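Local coordinates for quinonprotein alcohol dehydrogenase-like protein (Bacteroides thetaiotaomicron VPI-5482, PDB 4R5O) that is of unknown function but binds calcium and combines an immunoglobulin-like beta-sandwich domain with a seven-bladed beta-propeller of the YVTN repeat family, at residues Asn140-Asn145 with Val157-Ser162; Phe105-Gly110 with Gln422-Asn427; Asn163-Tyr168 with Ser180-Ala185. One frame throughout, in Å; residues are numbered along the deposited sequence. Where two conformers were deposited one is given.

Interaction 1: residues Asn140-Asn145 with Val157-Ser162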
# COMPACT_ATOMS: atom_id res chain seq x y z
N ASN A 140 -2.89 14.55 -5.68
CA ASN A 140 -2.37 15.25 -4.50
C ASN A 140 -3.44 15.53 -3.46
O ASN A 140 -3.12 15.58 -2.27
CB ASN A 140 -1.73 16.59 -4.92
CG ASN A 140 -0.55 16.48 -5.86
OD1 ASN A 140 0.15 15.45 -5.96
ND2 ASN A 140 -0.27 17.59 -6.53
N TYR A 141 -4.70 15.73 -3.89
CA TYR A 141 -5.80 16.06 -2.99
C TYR A 141 -6.70 14.80 -2.74
O TYR A 141 -7.78 14.91 -2.13
CB TYR A 141 -6.62 17.23 -3.59
CG TYR A 141 -5.79 18.50 -3.74
CD1 TYR A 141 -5.67 19.40 -2.69
CD2 TYR A 141 -5.11 18.78 -4.92
CE1 TYR A 141 -4.88 20.55 -2.81
CE2 TYR A 141 -4.31 19.92 -5.05
CZ TYR A 141 -4.20 20.80 -3.99
OH TYR A 141 -3.42 21.93 -4.09
N ASP A 142 -6.21 13.62 -3.17
CA ASP A 142 -6.83 12.30 -3.00
C ASP A 142 -6.19 11.52 -1.85
O ASP A 142 -5.01 11.69 -1.56
CB ASP A 142 -6.72 11.47 -4.29
CG ASP A 142 -7.46 12.00 -5.50
OD1 ASP A 142 -8.34 12.89 -5.32
OD2 ASP A 142 -7.23 11.45 -6.61
N SER A 143 -6.97 10.64 -1.21
CA SER A 143 -6.48 9.78 -0.15
C SER A 143 -6.40 8.32 -0.62
O SER A 143 -7.18 7.88 -1.47
CB SER A 143 -7.35 9.89 1.09
OG SER A 143 -8.67 9.43 0.87
N ALA A 144 -5.44 7.59 -0.09
CA ALA A 144 -5.20 6.18 -0.32
C ALA A 144 -5.37 5.45 0.98
O ALA A 144 -4.62 5.67 1.93
CB ALA A 144 -3.81 5.96 -0.91
N ASN A 145 -6.41 4.63 1.06
CA ASN A 145 -6.75 3.88 2.26
C ASN A 145 -6.63 2.40 1.89
O ASN A 145 -7.37 1.93 1.03
CB ASN A 145 -8.17 4.31 2.73
CG ASN A 145 -8.35 5.84 2.73
OD1 ASN A 145 -7.92 6.54 3.66
ND2 ASN A 145 -8.91 6.42 1.63
N VAL A 157 -9.67 4.67 -2.92
CA VAL A 157 -9.20 6.01 -3.26
C VAL A 157 -10.32 7.00 -2.90
O VAL A 157 -11.45 6.89 -3.38
CB VAL A 157 -8.74 6.14 -4.75
CG1 VAL A 157 -8.17 7.52 -5.02
CG2 VAL A 157 -7.70 5.08 -5.12
N GLY A 158 -10.01 7.93 -2.02
CA GLY A 158 -10.91 8.99 -1.62
C GLY A 158 -10.68 10.14 -2.58
O GLY A 158 -9.68 10.84 -2.47
N THR A 159 -11.55 10.25 -3.59
CA THR A 159 -11.41 11.22 -4.66
C THR A 159 -12.77 11.81 -5.01
O THR A 159 -13.78 11.14 -4.86
CB THR A 159 -10.73 10.55 -5.88
OG1 THR A 159 -10.63 11.50 -6.95
CG2 THR A 159 -11.41 9.29 -6.33
N SER A 160 -12.78 13.08 -5.47
CA SER A 160 -14.02 13.78 -5.82
C SER A 160 -14.56 13.32 -7.20
O SER A 160 -15.71 13.58 -7.52
CB SER A 160 -13.81 15.29 -5.80
OG SER A 160 -12.79 15.66 -6.70
N THR A 161 -13.75 12.55 -7.98
CA THR A 161 -14.16 11.99 -9.28
C THR A 161 -15.08 10.78 -9.06
O THR A 161 -14.72 9.79 -8.42
CB THR A 161 -12.95 11.63 -10.14
OG1 THR A 161 -12.09 12.75 -10.19
CG2 THR A 161 -13.36 11.23 -11.56
N SER A 162 -16.27 10.87 -9.65
CA SER A 162 -17.33 9.88 -9.61
C SER A 162 -17.11 8.71 -10.56
O SER A 162 -17.19 7.58 -10.14
CB SER A 162 -18.65 10.56 -9.96
OG SER A 162 -19.74 9.66 -10.04
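V157 meets the carbonyl of S143 near the end of the pairing between two antiparallel strands of one four-stranded propeller blade. A144 and V157 form a non-hydrogen-bonded pair, and the carbonyl O of S143 lies 3.3 Å from V157 CA in a CA-H...O contact. With CG1 anti to its backbone N (chi1 -176°), V157 sets that methyl alongside the S143 carbonyl, within 4.3 Å of D142 CB. G158 supplies the hydrogen-bonded pair of the register: its N donates to S143 O at 2.9 Å, and its O accepts from S143 N at 3.0 Å. The second bond falls in the carbonyl plane, on a lone pair, whereas the first reaches its oxygen tilted from that plane. The hydroxyl of S143 lies beside the backbone of G158, OG to CA 3.4 Å, and is held in turn by ND2 of N145 at 3.1 Å, with OG near the amide plane; that ND2 also bonds to L156 O. At T159 the pairing with segment 140-145 has ended, its backbone bonding instead with N186, and side chains make the link. T159 OG1 donates to D142 OD1 over 3.1 Å, coming from above the carboxylate plane, 44° out of it, while OD2 of the same carboxylate accepts from the backbone N of G139. A weak bond from T161 N also reaches T159 OG1. The chemistry implies a ladder that continues past its last backbone rung through a polar link: D142, gripped by both oxygens, ties the loop entering strand 143-149 to the loop leaving strand 152-158.

Interaction 2: residues Phe105-Gly110 with Gln422-Asn427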
# COMPACT_ATOMS: atom_id res chain seq x y z
N PHE A 105 6.84 -2.20 1.54
CA PHE A 105 6.26 -1.28 0.56
C PHE A 105 5.94 0.02 1.27
O PHE A 105 5.79 0.03 2.48
CB PHE A 105 5.01 -1.84 -0.15
CG PHE A 105 5.13 -3.18 -0.88
CD1 PHE A 105 5.70 -3.25 -2.15
CD2 PHE A 105 4.62 -4.34 -0.32
CE1 PHE A 105 5.79 -4.47 -2.82
CE2 PHE A 105 4.69 -5.56 -0.99
CZ PHE A 105 5.27 -5.61 -2.24
N TYR A 106 5.92 1.12 0.56
CA TYR A 106 5.53 2.39 1.16
C TYR A 106 4.78 3.14 0.09
O TYR A 106 5.20 3.18 -1.07
CB TYR A 106 6.71 3.20 1.78
CG TYR A 106 7.79 3.68 0.83
CD1 TYR A 106 8.89 2.88 0.54
CD2 TYR A 106 7.77 4.97 0.31
CE1 TYR A 106 9.90 3.32 -0.32
CE2 TYR A 106 8.77 5.42 -0.54
CZ TYR A 106 9.84 4.60 -0.85
OH TYR A 106 10.83 5.02 -1.69
N VAL A 107 3.60 3.62 0.46
CA VAL A 107 2.70 4.35 -0.42
C VAL A 107 3.10 5.83 -0.34
O VAL A 107 2.96 6.44 0.71
CB VAL A 107 1.21 4.07 -0.06
CG1 VAL A 107 0.25 4.83 -0.98
CG2 VAL A 107 0.92 2.58 -0.09
N ALA A 108 3.67 6.35 -1.41
CA ALA A 108 4.14 7.73 -1.57
C ALA A 108 4.07 8.10 -3.04
O ALA A 108 4.27 7.24 -3.89
CB ALA A 108 5.56 7.89 -1.03
N ASP A 109 3.70 9.35 -3.33
CA ASP A 109 3.47 9.96 -4.64
C ASP A 109 2.47 9.09 -5.44
O ASP A 109 2.65 8.84 -6.62
CB ASP A 109 4.77 10.20 -5.45
CG ASP A 109 4.70 11.31 -6.52
OD1 ASP A 109 3.82 12.21 -6.41
OD2 ASP A 109 5.57 11.34 -7.41
N GLY A 110 1.41 8.68 -4.74
CA GLY A 110 0.28 7.94 -5.28
C GLY A 110 0.55 6.61 -5.93
O GLY A 110 -0.15 6.25 -6.87
N GLN A 422 1.31 5.26 4.20
CA GLN A 422 1.23 3.93 4.78
C GLN A 422 2.42 3.07 4.37
O GLN A 422 2.98 3.29 3.32
CB GLN A 422 -0.07 3.32 4.26
CG GLN A 422 -0.40 1.98 4.82
CD GLN A 422 -1.77 1.66 4.44
OE1 GLN A 422 -2.38 2.36 3.64
NE2 GLN A 422 -2.29 0.60 5.02
N ILE A 423 2.77 2.08 5.21
CA ILE A 423 3.84 1.08 5.07
C ILE A 423 3.18 -0.28 5.12
O ILE A 423 2.35 -0.53 6.00
CB ILE A 423 4.95 1.27 6.15
CG1 ILE A 423 5.68 2.62 5.92
CG2 ILE A 423 5.96 0.07 6.16
CD1 ILE A 423 6.66 2.93 6.84
N LEU A 424 3.52 -1.15 4.18
CA LEU A 424 2.93 -2.49 4.02
C LEU A 424 3.99 -3.55 3.86
O LEU A 424 5.05 -3.24 3.32
CB LEU A 424 2.01 -2.49 2.77
CG LEU A 424 0.81 -1.56 2.80
CD1 LEU A 424 0.39 -1.17 1.41
CD2 LEU A 424 -0.34 -2.12 3.64
N PHE A 425 3.68 -4.80 4.26
CA PHE A 425 4.56 -5.96 4.05
C PHE A 425 3.91 -6.87 2.99
O PHE A 425 2.70 -6.75 2.77
CB PHE A 425 4.84 -6.71 5.37
CG PHE A 425 5.46 -5.80 6.42
CD1 PHE A 425 6.80 -5.44 6.35
CD2 PHE A 425 4.69 -5.31 7.47
CE1 PHE A 425 7.35 -4.59 7.31
CE2 PHE A 425 5.25 -4.47 8.43
CZ PHE A 425 6.58 -4.11 8.33
N ASN A 426 4.70 -7.75 2.30
CA ASN A 426 4.13 -8.60 1.26
C ASN A 426 3.62 -9.92 1.82
O ASN A 426 3.02 -10.70 1.08
CB ASN A 426 5.16 -8.87 0.17
CG ASN A 426 6.12 -10.02 0.36
OD1 ASN A 426 6.59 -10.32 1.45
ND2 ASN A 426 6.49 -10.63 -0.75
N ASN A 427 3.88 -10.17 3.12
CA ASN A 427 3.52 -11.38 3.87
C ASN A 427 2.68 -11.03 5.11
O ASN A 427 2.76 -9.88 5.61
CB ASN A 427 4.81 -12.16 4.29
CG ASN A 427 5.81 -11.37 5.15
OD1 ASN A 427 5.89 -11.55 6.37
ND2 ASN A 427 6.58 -10.47 4.54
OXT ASN A 427 1.96 -11.93 5.61
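F105 pairs with L424 where the C-terminal strand 422-424 adds itself to the edge of strand 103-108, so that one four-stranded blade is built from both ends of the propeller sequence, the Velcro closure known from beta-propellers. The axes of strands 105-108 and 422-424 approach to 4.6 Å, with their directions 155° apart, hence antiparallel. Two backbone bonds join the pair: F105 N donates to L424 O (2.7 Å) from nearly along the carbonyl axis, and L424 N reaches F105 O (3.1 Å) from above the carbonyl plane. The F105 ring, its CG beside the backbone N (chi1 -56°), meets N426 obliquely in the segment after the strand, CE2 lying 3.5 Å from N426 CB, with ring and amide planes 60° apart. F100 and F114 meet this ring edge-to-face, while the N426 amide oxygen is bonded to S101 OG. Y106 stands on the other face of the sheet with I423, a non-hydrogen-bonded pair, and only its root takes part: CB lies 4.3 Å from I423 CG1, and the phenol leads away toward Y115. V107 returns to the face of F105 and L424, its N donating almost straight to Q422 O at 2.9 Å. Beyond the backbone, both V107 and L424 rest on I146 of the next blade, and the two side chains cross, V107 CG2 lying 4.1 Å from L424 CD1.

Interaction 3: residues Asn163-Tyr168 with Ser180-Ala185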
# COMPACT_ATOMS: atom_id res chain seq x y z
N ASN A 163 -16.87 8.99 -11.85
CA ASN A 163 -16.77 7.97 -12.91
C ASN A 163 -15.33 7.51 -13.10
O ASN A 163 -14.68 7.79 -14.10
CB ASN A 163 -17.33 8.53 -14.23
CG ASN A 163 -16.72 9.82 -14.71
OD1 ASN A 163 -16.27 10.68 -13.93
ND2 ASN A 163 -16.75 9.99 -16.02
N ARG A 164 -14.87 6.75 -12.14
CA ARG A 164 -13.55 6.14 -12.10
C ARG A 164 -13.55 5.01 -11.10
O ARG A 164 -14.47 4.92 -10.30
CB ARG A 164 -12.45 7.15 -11.78
CG ARG A 164 -12.63 7.85 -10.44
CD ARG A 164 -11.30 8.37 -9.95
NE ARG A 164 -10.39 7.27 -9.67
CZ ARG A 164 -9.13 7.40 -9.29
NH1 ARG A 164 -8.59 8.61 -9.19
NH2 ARG A 164 -8.40 6.32 -9.04
N ASP A 165 -12.55 4.15 -11.14
CA ASP A 165 -12.41 3.07 -10.18
C ASP A 165 -11.94 3.66 -8.85
O ASP A 165 -11.02 4.49 -8.82
CB ASP A 165 -11.43 1.99 -10.71
CG ASP A 165 -11.98 1.16 -11.87
OD1 ASP A 165 -13.21 1.17 -12.09
OD2 ASP A 165 -11.18 0.49 -12.55
N HIS A 166 -12.63 3.29 -7.76
CA HIS A 166 -12.26 3.75 -6.41
C HIS A 166 -11.67 2.60 -5.59
O HIS A 166 -10.79 2.81 -4.76
CB HIS A 166 -13.46 4.35 -5.68
CG HIS A 166 -14.16 5.40 -6.48
ND1 HIS A 166 -15.33 5.12 -7.17
CD2 HIS A 166 -13.78 6.66 -6.75
CE1 HIS A 166 -15.67 6.24 -7.77
NE2 HIS A 166 -14.75 7.20 -7.56
N PHE A 167 -12.13 1.39 -5.85
CA PHE A 167 -11.69 0.23 -5.10
C PHE A 167 -10.83 -0.67 -5.98
O PHE A 167 -11.22 -1.03 -7.08
CB PHE A 167 -12.92 -0.53 -4.57
CG PHE A 167 -12.60 -1.62 -3.59
CD1 PHE A 167 -12.54 -1.35 -2.22
CD2 PHE A 167 -12.37 -2.92 -4.02
CE1 PHE A 167 -12.24 -2.35 -1.31
CE2 PHE A 167 -12.04 -3.92 -3.11
CZ PHE A 167 -11.99 -3.63 -1.76
N TYR A 168 -9.65 -1.02 -5.48
CA TYR A 168 -8.66 -1.84 -6.18
C TYR A 168 -8.21 -3.04 -5.36
O TYR A 168 -8.02 -2.91 -4.15
CB TYR A 168 -7.42 -0.98 -6.51
CG TYR A 168 -7.68 0.20 -7.44
CD1 TYR A 168 -8.23 1.38 -6.95
CD2 TYR A 168 -7.26 0.18 -8.76
CE1 TYR A 168 -8.45 2.47 -7.79
CE2 TYR A 168 -7.48 1.25 -9.62
CZ TYR A 168 -8.07 2.40 -9.12
OH TYR A 168 -8.25 3.47 -9.98
N SER A 180 -10.52 -3.98 -10.08
CA SER A 180 -10.91 -2.64 -9.61
C SER A 180 -12.34 -2.33 -10.05
O SER A 180 -12.86 -2.95 -10.99
CB SER A 180 -9.94 -1.57 -10.10
OG SER A 180 -9.92 -1.49 -11.51
N ALA A 181 -13.00 -1.40 -9.34
CA ALA A 181 -14.38 -1.03 -9.64
C ALA A 181 -14.73 0.34 -9.10
O ALA A 181 -14.03 0.90 -8.26
CB ALA A 181 -15.34 -2.05 -9.05
N VAL A 182 -15.84 0.88 -9.60
CA VAL A 182 -16.44 2.15 -9.21
C VAL A 182 -17.25 1.91 -7.96
O VAL A 182 -17.91 0.88 -7.87
CB VAL A 182 -17.31 2.69 -10.39
CG1 VAL A 182 -18.07 3.97 -10.02
CG2 VAL A 182 -16.50 2.88 -11.66
N VAL A 183 -17.20 2.83 -6.99
CA VAL A 183 -18.00 2.75 -5.76
C VAL A 183 -18.73 4.09 -5.66
O VAL A 183 -19.94 4.16 -5.90
CB VAL A 183 -17.19 2.37 -4.49
CG1 VAL A 183 -18.11 2.23 -3.28
CG2 VAL A 183 -16.38 1.10 -4.70
N GLY A 184 -17.97 5.14 -5.43
CA GLY A 184 -18.46 6.51 -5.38
C GLY A 184 -17.37 7.49 -5.02
O GLY A 184 -16.31 7.11 -4.51
N ALA A 185 -17.64 8.77 -5.30
CA ALA A 185 -16.77 9.89 -4.96
C ALA A 185 -16.79 10.19 -3.46
O ALA A 185 -17.83 9.97 -2.79
CB ALA A 185 -17.20 11.13 -5.72
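H166 and D165 reach segment 180-185 through similar first torsions, each with CG anti to its own carbonyl carbon and beside the backbone N (chi1 -52° and -70°). This rotation lays the H166 imidazole against V182-G184 and sends the D165 carboxylate to S180. On the imidazole, ND1 accepts from V183 N at 3.0 Å, a nearly straight bond in the ring plane, which leaves NE2 to be the probable proton carrier toward T161 O. Carbonyl oxygens lie over both faces: G184 O stands 3.2 Å above the plane of the H166 ring, over its centre, and R164 O covers the opposite face nearer the rim. Replacing H166 by alanine removes the ring, which is likely to leave V183 N and T161 O without their mates and a gap between the carbonyls of R164 and G184. The backbone here is a classic beta bulge at the start of the outer hairpin of a propeller blade, strands 167-171 and 177-181: A181 O accepts from both H166 N (2.8 Å) and F167 N (3.1 Å), and F167 O takes A181 N in return. On one face of this sheet, F167 CB packs at 3.8 Å on V183 CG2; on the other, Y168 CD2 comes obliquely to S180 CB at 3.5 Å. The S180 hydroxyl, also bonded to Y177 OH, donates to D165 OD2 over 2.6 Å and meets it from above the carboxylate plane, 52° out of it. R164 curls back over its own segment: NE donates to D165 O and NH2 to Y168 OH at 3.0 Å, while NH1 bonds to G137 O.

In the fold
Interactions 1 and 3 belong to one blade, the sheet of strands 143-149, 152-158, 167-171 and 177-181: the first joins the initial pair, the third the final pair, and both are only partly buried. Between them V157 N lies 2.8 Å from H166 O, a probable hydrogen bond across the two middle strands. Interaction 2, whose centre lies about 4 Å from the centre of the chain, is buried and brings together segments with 311 residues between them, enclosing the other two in sequence. It touches interaction 1 where V107 CG1 packs on A144 CB, but not interaction 3. Aromatic and aliphatic packing supplements the backbone bonds there; in interactions 1 and 3 a carboxylate-hydroxyl bond does so, joined in interaction 3 by the imidazole.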